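Local structure of methylglyoxal reductase (NADPH-dependent) (Candida albicans SC5314, 6KWS) at residues S265-S270 and A305-T310; A128-A133 and N258-L263; K37-L42 and L51-V56; F78-S83 and K105-A110. The protein probably catalyses the NADPH-dependent reduction of methylglyoxal, as an oxidoreductase of the NAD(P)-dependent epimerase/dehydratase family. The protein carries 1 engineered substitution. All coordinates share one frame; numbering follows the deposited sequence.

In the fold
From the N terminus the contacts follow one another in series, and none encloses or crosses another. Interaction 3 closes a short loop between helix 35-44 and strand 51-55 at the outer strand of the main sheet. Interaction 4 then joins strand 75-80 to helix 92-114, its centre about 17 Å from that of interaction 3. Interaction 2 closes the longest loop, bringing the segment after strand 120-124 against strand 260-269. Interaction 1 opens farther along that same strand and ties it to the short strand 306-307. Interactions 1 and 2 touch, I307 CG2 lying 3.7 Å from L262 CD1. Interactions 3 and 1 occupy opposite sides of the chain's centre.

Interaction 1: residues S265-S270 and A305-T310; sequences SGRFTS and ATIDDT
R267 reaches from strand 260-269 to A305 and I307 with its guanidinium group, and nearly all of this small contact is gathered there. The polar part is a hydrogen bond from R267 NH2 to A305 O, 2.8 Å long with an N-H...O angle of 157°. The acceptor lies close to the edge of the guanidinium, tilted slightly from its plane, whereas the donor stands well above the carbonyl plane and uses neither lone pair directly. The apolar part is a methyl lid: I307 CD1 sits over the centre of one guanidinium face, 3.6 Å from R267 CZ, and CG1 of I307 follows behind, 3.8 Å from R267 NH2. The arginine gets there by a fold in its chain. CG stands anti to the carbonyl carbon (chi1 -65°), and bends at chi2 and chi3 turn the group toward 305-310. NH1 of R267 is committed elsewhere, in a salt bridge with E136, so the cation is held at two of its nitrogens, which probably fixes its rotation.

Away from this packed end the contact thins out. G266 has no side chain to offer, D309 points toward the strand without touching it, and the solvent-exposed T306 points away; the D309 carboxylate instead pairs with R313. S265 and G266 both face W237 in a classic beta bulge of strand 260-269. Beyond the guanidinium, I300 of helix 295-303 touches R267, and I307 rests on Y127 and L262, while strand 306-307 pairs with strand 142-143 and leads into helix 310-316.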
loop_
_atom_site.group_PDB
_atom_site.type_symbol
_atom_site.label_atom_id
_atom_site.label_comp_id
_atom_site.label_asym_id
_atom_site.label_seq_id
_atom_site.Cartn_x
_atom_site.Cartn_y
_atom_site.Cartn_z
ATOM N N SER A 265 3.970 -7.716 8.767
ATOM C CA SER A 265 4.591 -7.765 10.071
ATOM C C SER A 265 3.958 -8.780 11.023
ATOM O O SER A 265 4.609 -9.199 11.984
ATOM C CB SER A 265 4.511 -6.378 10.700
ATOM O OG SER A 265 5.330 -6.300 11.850
ATOM N N GLY A 266 2.705 -9.156 10.823
ATOM C CA GLY A 266 2.060 -10.002 11.794
ATOM C C GLY A 266 0.568 -10.051 11.559
ATOM O O GLY A 266 0.064 -9.617 10.524
ATOM N N ARG A 267 -0.123 -10.588 12.550
ATOM C CA ARG A 267 -1.547 -10.844 12.458
ATOM C C ARG A 267 -2.271 -10.010 13.506
ATOM O O ARG A 267 -1.702 -9.653 14.544
ATOM C CB ARG A 267 -1.834 -12.338 12.654
ATOM C CG ARG A 267 -1.273 -13.214 11.567
ATOM C CD ARG A 267 -1.863 -12.846 10.214
ATOM N NE ARG A 267 -1.970 -14.008 9.328
ATOM C CZ ARG A 267 -2.754 -14.064 8.249
ATOM N NH1 ARG A 267 -3.514 -13.024 7.913
ATOM N NH2 ARG A 267 -2.787 -15.170 7.506
ATOM N N PHE A 268 -3.526 -9.677 13.224
ATOM C CA PHE A 268 -4.334 -8.958 14.203
ATOM C C PHE A 268 -5.786 -9.396 14.081
ATOM O O PHE A 268 -6.233 -9.848 13.016
ATOM C CB PHE A 268 -4.273 -7.437 14.008
ATOM C CG PHE A 268 -5.116 -6.959 12.872
ATOM C CD1 PHE A 268 -4.660 -7.063 11.563
ATOM C CD2 PHE A 268 -6.387 -6.459 13.097
ATOM C CE1 PHE A 268 -5.457 -6.651 10.492
ATOM C CE2 PHE A 268 -7.183 -6.053 12.045
ATOM C CZ PHE A 268 -6.721 -6.146 10.737
ATOM N N THR A 269 -6.518 -9.238 15.181
ATOM C CA THR A 269 -7.965 -9.089 15.141
ATOM C C THR A 269 -8.334 -7.756 15.780
ATOM O O THR A 269 -7.493 -7.071 16.363
ATOM C CB THR A 269 -8.695 -10.226 15.859
ATOM O OG1 THR A 269 -8.760 -9.935 17.262
ATOM C CG2 THR A 269 -7.991 -11.543 15.629
ATOM N N SER A 270 -9.605 -7.374 15.660
ATOM C CA SER A 270 -10.022 -6.115 16.263
ATOM C C SER A 270 -9.769 -6.114 17.756
ATOM O O SER A 270 -9.436 -5.071 18.328
ATOM C CB SER A 270 -11.491 -5.844 15.981
ATOM O OG SER A 270 -11.641 -5.444 14.641
ATOM N N ALA A 305 -4.058 -18.785 8.003
ATOM C CA ALA A 305 -2.805 -19.334 7.517
ATOM C C ALA A 305 -1.620 -18.600 8.139
ATOM O O ALA A 305 -1.745 -17.513 8.704
ATOM C CB ALA A 305 -2.716 -19.240 5.996
ATOM N N THR A 306 -0.459 -19.216 8.018
ATOM C CA THR A 306 0.804 -18.589 8.359
ATOM C C THR A 306 1.375 -17.931 7.116
ATOM O O THR A 306 1.521 -18.581 6.074
ATOM C CB THR A 306 1.787 -19.625 8.899
ATOM O OG1 THR A 306 1.218 -20.244 10.056
ATOM C CG2 THR A 306 3.089 -18.970 9.262
ATOM N N ILE A 307 1.682 -16.644 7.225
ATOM C CA ILE A 307 2.342 -15.921 6.147
ATOM C C ILE A 307 3.834 -16.123 6.305
ATOM O O ILE A 307 4.410 -15.740 7.328
ATOM C CB ILE A 307 1.990 -14.431 6.168
ATOM C CG1 ILE A 307 0.502 -14.245 5.887
ATOM C CG2 ILE A 307 2.838 -13.679 5.163
ATOM C CD1 ILE A 307 0.035 -12.890 6.252
ATOM N N ASP A 308 4.461 -16.732 5.304
ATOM C CA ASP A 308 5.894 -17.014 5.355
ATOM C C ASP A 308 6.615 -16.038 4.433
ATOM O O ASP A 308 6.826 -16.322 3.251
ATOM C CB ASP A 308 6.197 -18.455 4.977
ATOM C CG ASP A 308 7.673 -18.769 5.049
ATOM O OD1 ASP A 308 8.424 -17.947 5.621
ATOM O OD2 ASP A 308 8.080 -19.839 4.542
ATOM N N ASP A 309 7.018 -14.893 4.992
ATOM C CA ASP A 309 7.700 -13.843 4.244
ATOM C C ASP A 309 9.211 -13.853 4.472
ATOM O O ASP A 309 9.861 -12.808 4.346
ATOM C CB ASP A 309 7.102 -12.469 4.576
ATOM C CG ASP A 309 7.245 -12.075 6.060
ATOM O OD1 ASP A 309 7.159 -12.951 6.947
ATOM O OD2 ASP A 309 7.421 -10.863 6.335
ATOM N N THR A 310 9.788 -15.030 4.758
ATOM C CA THR A 310 11.224 -15.129 5.025
ATOM C C THR A 310 12.048 -14.484 3.914
ATOM O O THR A 310 12.886 -13.614 4.174
ATOM C CB THR A 310 11.624 -16.596 5.213
ATOM O OG1 THR A 310 10.638 -17.250 6.014
ATOM C CG2 THR A 310 12.943 -16.700 5.931
#

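Interaction 2: residues A128-A133 and N258-L263; sequences AAISTA and NQRILL
A129 and I130, in the loop after strand 120-124, form a buried contact with R260 and L262 of strand 260-269, part polar and part apolar. The polar half is slight across the two segments: R260 NH2 gives A129 O a weak hydrogen bond of 3.3 Å, bent to 145°, with the oxygen at the edge of the guanidinium and near its plane. The CB of A129 lies 3.9 Å from the same nitrogen. I130 slides past the arginine in the opposite direction, its CG1 3.6 Å from R260 NH2, and then carries its end on to the leucine, where I130 CD1 meets L262 CG at 3.6 Å and L262 CD1 at 3.9 Å. An extended isoleucine branch (chi2 -167°) lets one side chain serve both neighbours. The arginine is bent at chi3 (92°), which turns its guanidinium toward the loop, with I130 CD1 over the rim of one face.

In the Rossmann-type sheet of this family, strand 260-269 runs parallel beside strand 188-194, so the contact ties the loop leaving one central strand to a strand two places farther along. Burial of the R260 charge is matched by a dense set of partners: NE makes a salt bridge with E172 of helix 160-181, NH1 is hydrogen-bonded to the carbonyl oxygens of E145 and D147, and W148 adds a cation-pi interaction. These leave the A129 bond a secondary one. On the same helix as E172 is the NADPH-binding K168, whose side chain comes within about 5 Å of that of A129.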
loop_
_atom_site.group_PDB
_atom_site.type_symbol
_atom_site.label_atom_id
_atom_site.label_comp_id
_atom_site.label_asym_id
_atom_site.label_seq_id
_atom_site.Cartn_x
_atom_site.Cartn_y
_atom_site.Cartn_z
ATOM N N ALA A 128 -3.621 -9.126 -1.196
ATOM C CA ALA A 128 -4.800 -9.672 -1.843
ATOM C C ALA A 128 -4.480 -10.347 -3.169
ATOM O O ALA A 128 -5.266 -11.177 -3.625
ATOM C CB ALA A 128 -5.837 -8.572 -2.067
ATOM N N ALA A 129 -3.374 -9.992 -3.822
ATOM C CA ALA A 129 -2.996 -10.711 -5.031
ATOM C C ALA A 129 -2.249 -11.997 -4.720
ATOM O O ALA A 129 -2.034 -12.816 -5.622
ATOM C CB ALA A 129 -2.146 -9.828 -5.947
ATOM N N ILE A 130 -1.866 -12.203 -3.465
ATOM C CA ILE A 130 -1.141 -13.398 -3.071
ATOM C C ILE A 130 -2.068 -14.484 -2.529
ATOM O O ILE A 130 -1.876 -15.665 -2.822
ATOM C CB ILE A 130 -0.051 -13.036 -2.046
ATOM C CG1 ILE A 130 0.982 -12.097 -2.676
ATOM C CG2 ILE A 130 0.602 -14.294 -1.571
ATOM C CD1 ILE A 130 2.263 -11.927 -1.853
ATOM N N SER A 131 -3.087 -14.132 -1.743
ATOM C CA SER A 131 -3.770 -15.121 -0.921
ATOM C C SER A 131 -5.186 -15.396 -1.430
ATOM O O SER A 131 -6.015 -14.483 -1.527
ATOM C CB SER A 131 -3.789 -14.687 0.543
ATOM O OG SER A 131 -4.602 -13.559 0.731
ATOM N N THR A 132 -5.449 -16.665 -1.735
ATOM C CA THR A 132 -6.802 -17.137 -2.002
ATOM C C THR A 132 -7.582 -17.214 -0.687
ATOM O O THR A 132 -7.059 -17.705 0.321
ATOM C CB THR A 132 -6.727 -18.512 -2.679
ATOM O OG1 THR A 132 -5.832 -18.448 -3.798
ATOM C CG2 THR A 132 -8.068 -18.948 -3.156
ATOM N N ALA A 133 -8.828 -16.724 -0.691
ATOM C CA ALA A 133 -9.609 -16.682 0.544
ATOM C C ALA A 133 -9.620 -18.029 1.262
ATOM O O ALA A 133 -9.437 -18.093 2.484
ATOM C CB ALA A 133 -11.037 -16.218 0.260
ATOM N N ASN A 258 12.578 -8.330 -10.466
ATOM C CA ASN A 258 11.638 -9.395 -10.818
ATOM C C ASN A 258 11.211 -10.198 -9.596
ATOM O O ASN A 258 10.929 -11.392 -9.697
ATOM C CB ASN A 258 12.209 -10.307 -11.917
ATOM C CG ASN A 258 12.314 -9.582 -13.260
ATOM O OD1 ASN A 258 11.294 -9.313 -13.918
ATOM N ND2 ASN A 258 13.542 -9.196 -13.639
ATOM N N GLN A 259 11.157 -9.541 -8.442
ATOM C CA GLN A 259 10.657 -10.139 -7.217
ATOM C C GLN A 259 9.281 -9.578 -6.877
ATOM O O GLN A 259 8.972 -8.420 -7.183
ATOM C CB GLN A 259 11.609 -9.900 -6.038
ATOM C CG GLN A 259 12.977 -10.551 -6.191
ATOM C CD GLN A 259 12.899 -12.016 -6.586
ATOM O OE1 GLN A 259 12.146 -12.795 -6.014
ATOM N NE2 GLN A 259 13.658 -12.383 -7.605
ATOM N N ARG A 260 8.454 -10.430 -6.263
ATOM C CA ARG A 260 7.258 -10.011 -5.538
ATOM C C ARG A 260 7.595 -10.012 -4.057
ATOM O O ARG A 260 7.917 -11.063 -3.498
ATOM C CB ARG A 260 6.090 -10.955 -5.768
ATOM C CG ARG A 260 5.625 -11.096 -7.174
ATOM C CD ARG A 260 4.616 -12.218 -7.159
ATOM N NE ARG A 260 3.250 -11.748 -6.967
ATOM C CZ ARG A 260 2.292 -12.477 -6.401
ATOM N NH1 ARG A 260 2.566 -13.702 -5.950
ATOM N NH2 ARG A 260 1.061 -11.979 -6.281
ATOM N N ILE A 261 7.520 -8.854 -3.416
ATOM C CA ILE A 261 7.951 -8.734 -2.036
ATOM C C ILE A 261 6.710 -8.639 -1.159
ATOM O O ILE A 261 5.918 -7.694 -1.272
ATOM C CB ILE A 261 8.903 -7.545 -1.843
ATOM C CG1 ILE A 261 10.214 -7.816 -2.575
ATOM C CG2 ILE A 261 9.294 -7.424 -0.425
ATOM C CD1 ILE A 261 10.648 -6.709 -3.474
ATOM N N LEU A 262 6.533 -9.631 -0.299
ATOM C CA LEU A 262 5.416 -9.637 0.634
ATOM C C LEU A 262 5.748 -8.739 1.830
ATOM O O LEU A 262 6.815 -8.875 2.449
ATOM C CB LEU A 262 5.128 -11.073 1.062
ATOM C CG LEU A 262 3.712 -11.531 1.386
ATOM C CD1 LEU A 262 3.677 -13.065 1.596
ATOM C CD2 LEU A 262 3.225 -10.804 2.621
ATOM N N LEU A 263 4.854 -7.807 2.150
ATOM C CA LEU A 263 5.057 -6.923 3.290
ATOM C C LEU A 263 3.999 -7.233 4.326
ATOM O O LEU A 263 2.829 -6.852 4.182
ATOM C CB LEU A 263 5.052 -5.454 2.895
ATOM C CG LEU A 263 6.556 -5.199 2.943
ATOM C CD1 LEU A 263 7.196 -5.529 1.596
ATOM C CD2 LEU A 263 6.958 -3.851 3.482
#

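Interaction 3: residues K37-L42 and L51-V56; sequences KGDHLL and LSYEIV
The Y53 ring lies with one face against the backbone of G38 and with L42 at its edge. G38 CA stands directly over the ring centre, 3.6 Å from the Y53 centroid, in a CH-pi contact, and the absence of a side chain on G38 allows the aromatic to rest on the helix itself. At the rim, L42 CD1 lies in the ring plane and L42 CG is 3.8 Å from Y53 CD2. The ring is raised to the helix by chi1 of 72°, which sets CG between the backbone N and the carbonyl carbon, the crowded position.

This is the packing of helix 35-44 on strand 51-55 in the second half of a beta-alpha-beta crossover that begins with strand 27-32; the axes of segments 37-42 and 51-55 run nearly antiparallel (171°) and approach to 8.6 Å. Past the ring, Y53 OH donates a 2.9 Å hydrogen bond to D39 OD1, which it meets from above the carboxylate plane, the two flat groups being almost perpendicular (82°). Nearer the start of the strand, L42 CD2 nestles against L51 CG at 3.6 Å. The preceding residue, L41, has its side chain about 4 Å from that of T10, an NADPH-binding residue.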
loop_
_atom_site.group_PDB
_atom_site.type_symbol
_atom_site.label_atom_id
_atom_site.label_comp_id
_atom_site.label_asym_id
_atom_site.label_seq_id
_atom_site.Cartn_x
_atom_site.Cartn_y
_atom_site.Cartn_z
ATOM N N LYS A 37 -3.171 19.811 -5.303
ATOM C CA LYS A 37 -2.489 18.668 -4.707
ATOM C C LYS A 37 -0.980 18.859 -4.714
ATOM O O LYS A 37 -0.309 18.554 -3.721
ATOM C CB LYS A 37 -2.857 17.380 -5.445
ATOM C CG LYS A 37 -4.309 16.964 -5.335
ATOM C CD LYS A 37 -4.591 16.378 -3.970
ATOM C CE LYS A 37 -5.825 15.475 -3.988
ATOM N NZ LYS A 37 -6.021 14.854 -2.646
ATOM N N GLY A 38 -0.436 19.383 -5.821
ATOM C CA GLY A 38 1.009 19.512 -5.954
ATOM C C GLY A 38 1.579 20.643 -5.121
ATOM O O GLY A 38 2.569 20.454 -4.406
ATOM N N ASP A 39 0.968 21.833 -5.201
ATOM C CA ASP A 39 1.371 22.928 -4.321
ATOM C C ASP A 39 1.325 22.491 -2.863
ATOM O O ASP A 39 2.226 22.805 -2.075
ATOM C CB ASP A 39 0.469 24.148 -4.515
ATOM C CG ASP A 39 0.654 24.823 -5.865
ATOM O OD1 ASP A 39 1.694 24.591 -6.538
ATOM O OD2 ASP A 39 -0.260 25.600 -6.241
ATOM N N HIS A 40 0.284 21.743 -2.496
ATOM C CA HIS A 40 0.159 21.257 -1.131
ATOM C C HIS A 40 1.350 20.393 -0.753
ATOM O O HIS A 40 1.961 20.575 0.309
ATOM C CB HIS A 40 -1.129 20.465 -0.989
ATOM C CG HIS A 40 -1.363 19.974 0.397
ATOM N ND1 HIS A 40 -1.382 20.819 1.483
ATOM C CD2 HIS A 40 -1.545 18.726 0.883
ATOM C CE1 HIS A 40 -1.582 20.115 2.580
ATOM N NE2 HIS A 40 -1.688 18.842 2.241
ATOM N N LEU A 41 1.697 19.450 -1.621
ATOM C CA LEU A 41 2.799 18.550 -1.329
ATOM C C LEU A 41 4.094 19.320 -1.152
ATOM O O LEU A 41 4.836 19.078 -0.193
ATOM C CB LEU A 41 2.932 17.522 -2.443
ATOM C CG LEU A 41 3.962 16.440 -2.182
ATOM C CD1 LEU A 41 3.444 15.490 -1.117
ATOM C CD2 LEU A 41 4.253 15.709 -3.490
ATOM N N LEU A 42 4.378 20.274 -2.046
ATOM C CA LEU A 42 5.642 20.984 -1.895
ATOM C C LEU A 42 5.658 21.816 -0.615
ATOM O O LEU A 42 6.725 22.002 -0.021
ATOM C CB LEU A 42 5.946 21.853 -3.115
ATOM C CG LEU A 42 5.926 21.233 -4.521
ATOM C CD1 LEU A 42 6.736 22.097 -5.461
ATOM C CD2 LEU A 42 6.412 19.785 -4.597
ATOM N N LEU A 51 12.656 18.475 -4.854
ATOM C CA LEU A 51 11.277 18.027 -4.959
ATOM C C LEU A 51 10.535 18.861 -5.979
ATOM O O LEU A 51 10.623 20.089 -5.956
ATOM C CB LEU A 51 10.558 18.116 -3.608
ATOM C CG LEU A 51 9.100 17.631 -3.608
ATOM C CD1 LEU A 51 8.939 16.144 -3.952
ATOM C CD2 LEU A 51 8.467 17.926 -2.278
ATOM N N SER A 52 9.779 18.200 -6.841
ATOM C CA SER A 52 8.965 18.888 -7.835
ATOM C C SER A 52 7.889 17.917 -8.294
ATOM O O SER A 52 7.955 16.713 -8.019
ATOM C CB SER A 52 9.803 19.363 -9.017
ATOM O OG SER A 52 10.425 18.253 -9.647
ATOM N N TYR A 53 6.908 18.449 -9.022
ATOM C CA TYR A 53 5.761 17.641 -9.407
ATOM C C TYR A 53 5.316 17.928 -10.837
ATOM O O TYR A 53 5.552 19.009 -11.384
ATOM C CB TYR A 53 4.588 17.863 -8.442
ATOM C CG TYR A 53 3.890 19.206 -8.571
ATOM C CD1 TYR A 53 2.786 19.362 -9.405
ATOM C CD2 TYR A 53 4.320 20.309 -7.845
ATOM C CE1 TYR A 53 2.133 20.577 -9.524
ATOM C CE2 TYR A 53 3.668 21.537 -7.953
ATOM C CZ TYR A 53 2.569 21.664 -8.799
ATOM O OH TYR A 53 1.898 22.877 -8.920
ATOM N N GLU A 54 4.652 16.938 -11.429
ATOM C CA GLU A 54 3.959 17.082 -12.699
ATOM C C GLU A 54 2.530 16.591 -12.528
ATOM O O GLU A 54 2.241 15.764 -11.661
ATOM C CB GLU A 54 4.669 16.306 -13.818
ATOM C CG GLU A 54 6.108 16.735 -14.049
ATOM C CD GLU A 54 6.209 18.086 -14.803
ATOM O OE1 GLU A 54 7.326 18.448 -15.223
ATOM O OE2 GLU A 54 5.180 18.781 -14.974
ATOM N N ILE A 55 1.625 17.099 -13.355
ATOM C CA ILE A 55 0.204 16.793 -13.217
ATOM C C ILE A 55 -0.197 15.682 -14.175
ATOM O O ILE A 55 0.038 15.780 -15.385
ATOM C CB ILE A 55 -0.664 18.034 -13.448
ATOM C CG1 ILE A 55 -0.340 19.063 -12.374
ATOM C CG2 ILE A 55 -2.124 17.637 -13.415
ATOM C CD1 ILE A 55 -1.221 20.223 -12.399
ATOM N N VAL A 56 -0.825 14.636 -13.630
ATOM C CA VAL A 56 -1.428 13.551 -14.392
ATOM C C VAL A 56 -2.821 13.304 -13.830
ATOM O O VAL A 56 -2.970 12.643 -12.793
ATOM C CB VAL A 56 -0.580 12.268 -14.326
ATOM C CG1 VAL A 56 -1.291 11.117 -15.035
ATOM C CG2 VAL A 56 0.807 12.502 -14.899
#

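Interaction 4: residues F78-S83 and K105-A110; sequences FLHLAS and KNVLQA
H80 meets V107 face-on, and its side chain can be followed outward from strand 75-80 to helix 92-114. Its CB lies in the plane of the F78 ring, at the edge of that neighbour two residues back. CG is placed anti to the backbone N (chi1 -177°), which carries the imidazole out to the helix, and from here on one face of the ring is met by the valine methyls. V107 CG1 stands over the ring centre, 4.0 Å from the H80 centroid and only 5° off the normal, a CH-pi contact. CD2 of H80 is 4.1 Å from this methyl. Toward the tip the second branch takes over: V107 CG2 approaches H80 CE1 at 3.9 Å and H80 NE2 at 3.8 Å. ND1, the ring's other nitrogen, is hydrogen-bonded to S7 OG, which also bonds to the backbone N of L81 and of A82, so the ring's rotation is probably fixed.

Strand 75-80 belongs to the parallel part of the Rossmann-type sheet, and helix 92-114 packs on it, as is usual for this fold. Just past the strand comes L81, an NADPH-binding residue, and the H80 side chain lies about 5 Å from that of V59, another. V107 also reaches F78, whose CE1 is 4.1 Å from V107 CG1, the two side chains crossing at about a right angle. F65 borders this buried cluster, edge-to-face with F78 and in touch with V107.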
loop_
_atom_site.group_PDB
_atom_site.type_symbol
_atom_site.label_atom_id
_atom_site.label_comp_id
_atom_site.label_asym_id
_atom_site.label_seq_id
_atom_site.Cartn_x
_atom_site.Cartn_y
_atom_site.Cartn_z
ATOM N N PHE A 78 11.012 4.407 -11.745
ATOM C CA PHE A 78 9.605 4.782 -11.721
ATOM C C PHE A 78 8.905 3.989 -10.618
ATOM O O PHE A 78 8.689 2.778 -10.759
ATOM C CB PHE A 78 8.949 4.538 -13.077
ATOM C CG PHE A 78 7.538 5.089 -13.192
ATOM C CD1 PHE A 78 6.468 4.442 -12.589
ATOM C CD2 PHE A 78 7.282 6.228 -13.944
ATOM C CE1 PHE A 78 5.183 4.935 -12.712
ATOM C CE2 PHE A 78 5.994 6.718 -14.079
ATOM C CZ PHE A 78 4.945 6.072 -13.463
ATOM N N LEU A 79 8.541 4.673 -9.531
ATOM C CA LEU A 79 7.758 4.091 -8.443
ATOM C C LEU A 79 6.281 4.366 -8.700
ATOM O O LEU A 79 5.833 5.512 -8.609
ATOM C CB LEU A 79 8.173 4.675 -7.101
ATOM C CG LEU A 79 9.637 4.536 -6.721
ATOM C CD1 LEU A 79 9.856 5.132 -5.355
ATOM C CD2 LEU A 79 10.012 3.096 -6.728
ATOM N N HIS A 80 5.519 3.325 -8.992
ATOM C CA HIS A 80 4.110 3.475 -9.341
ATOM C C HIS A 80 3.285 3.192 -8.086
ATOM O O HIS A 80 3.152 2.045 -7.656
ATOM C CB HIS A 80 3.766 2.536 -10.493
ATOM C CG HIS A 80 2.358 2.645 -10.977
ATOM N ND1 HIS A 80 1.686 3.844 -11.052
ATOM C CD2 HIS A 80 1.495 1.699 -11.417
ATOM C CE1 HIS A 80 0.465 3.633 -11.513
ATOM N NE2 HIS A 80 0.324 2.339 -11.743
ATOM N N LEU A 81 2.752 4.238 -7.473
ATOM C CA LEU A 81 1.940 4.053 -6.284
ATOM C C LEU A 81 0.499 4.504 -6.454
ATOM O O LEU A 81 -0.323 4.203 -5.581
ATOM C CB LEU A 81 2.555 4.795 -5.091
ATOM C CG LEU A 81 4.065 4.660 -4.887
ATOM C CD1 LEU A 81 4.430 5.090 -3.508
ATOM C CD2 LEU A 81 4.532 3.253 -5.088
ATOM N N ALA A 82 0.163 5.172 -7.560
ATOM C CA ALA A 82 -1.150 5.788 -7.731
ATOM C C ALA A 82 -2.278 4.751 -7.825
ATOM O O ALA A 82 -2.105 3.646 -8.359
ATOM C CB ALA A 82 -1.147 6.677 -8.977
ATOM N N SER A 83 -3.451 5.134 -7.307
ATOM C CA SER A 83 -4.663 4.299 -7.337
ATOM C C SER A 83 -5.632 4.705 -8.466
ATOM O O SER A 83 -6.505 5.567 -8.294
ATOM C CB SER A 83 -5.381 4.364 -5.984
ATOM O OG SER A 83 -6.426 3.405 -5.905
ATOM N N LYS A 105 -1.646 -1.676 -17.862
ATOM C CA LYS A 105 -1.042 -1.813 -19.181
ATOM C C LYS A 105 -0.650 -0.449 -19.755
ATOM O O LYS A 105 0.456 -0.289 -20.300
ATOM C CB LYS A 105 -2.007 -2.548 -20.112
ATOM C CG LYS A 105 -1.944 -4.079 -20.011
ATOM C CD LYS A 105 -3.341 -4.685 -20.204
ATOM C CE LYS A 105 -3.298 -6.153 -20.591
ATOM N NZ LYS A 105 -4.094 -6.361 -21.833
ATOM N N ASN A 106 -1.537 0.550 -19.620
ATOM C CA ASN A 106 -1.236 1.889 -20.122
ATOM C C ASN A 106 0.007 2.480 -19.454
ATOM O O ASN A 106 0.850 3.089 -20.127
ATOM C CB ASN A 106 -2.440 2.807 -19.922
ATOM C CG ASN A 106 -3.624 2.442 -20.818
ATOM O OD1 ASN A 106 -3.459 1.870 -21.898
ATOM N ND2 ASN A 106 -4.831 2.791 -20.369
ATOM N N VAL A 107 0.149 2.302 -18.136
ATOM C CA VAL A 107 1.305 2.852 -17.425
ATOM C C VAL A 107 2.591 2.222 -17.940
ATOM O O VAL A 107 3.549 2.921 -18.293
ATOM C CB VAL A 107 1.150 2.648 -15.902
ATOM C CG1 VAL A 107 2.388 3.092 -15.151
ATOM C CG2 VAL A 107 -0.064 3.374 -15.377
ATOM N N LEU A 108 2.633 0.887 -17.987
ATOM C CA LEU A 108 3.832 0.199 -18.454
ATOM C C LEU A 108 4.097 0.479 -19.928
ATOM O O LEU A 108 5.258 0.568 -20.352
ATOM C CB LEU A 108 3.696 -1.296 -18.215
ATOM C CG LEU A 108 3.716 -1.702 -16.753
ATOM C CD1 LEU A 108 3.327 -3.153 -16.687
ATOM C CD2 LEU A 108 5.094 -1.463 -16.122
ATOM N N GLN A 109 3.034 0.616 -20.731
ATOM C CA GLN A 109 3.234 0.979 -22.130
ATOM C C GLN A 109 3.941 2.330 -22.259
ATOM O O GLN A 109 4.889 2.470 -23.043
ATOM C CB GLN A 109 1.904 0.981 -22.882
ATOM C CG GLN A 109 2.086 1.161 -24.382
ATOM C CD GLN A 109 2.401 -0.151 -25.082
ATOM O OE1 GLN A 109 1.728 -1.158 -24.858
ATOM N NE2 GLN A 109 3.458 -0.157 -25.904
ATOM N N ALA A 110 3.519 3.333 -21.479
ATOM C CA ALA A 110 4.216 4.616 -21.533
ATOM C C ALA A 110 5.684 4.453 -21.160
ATOM O O ALA A 110 6.568 5.007 -21.822
ATOM C CB ALA A 110 3.536 5.640 -20.627
#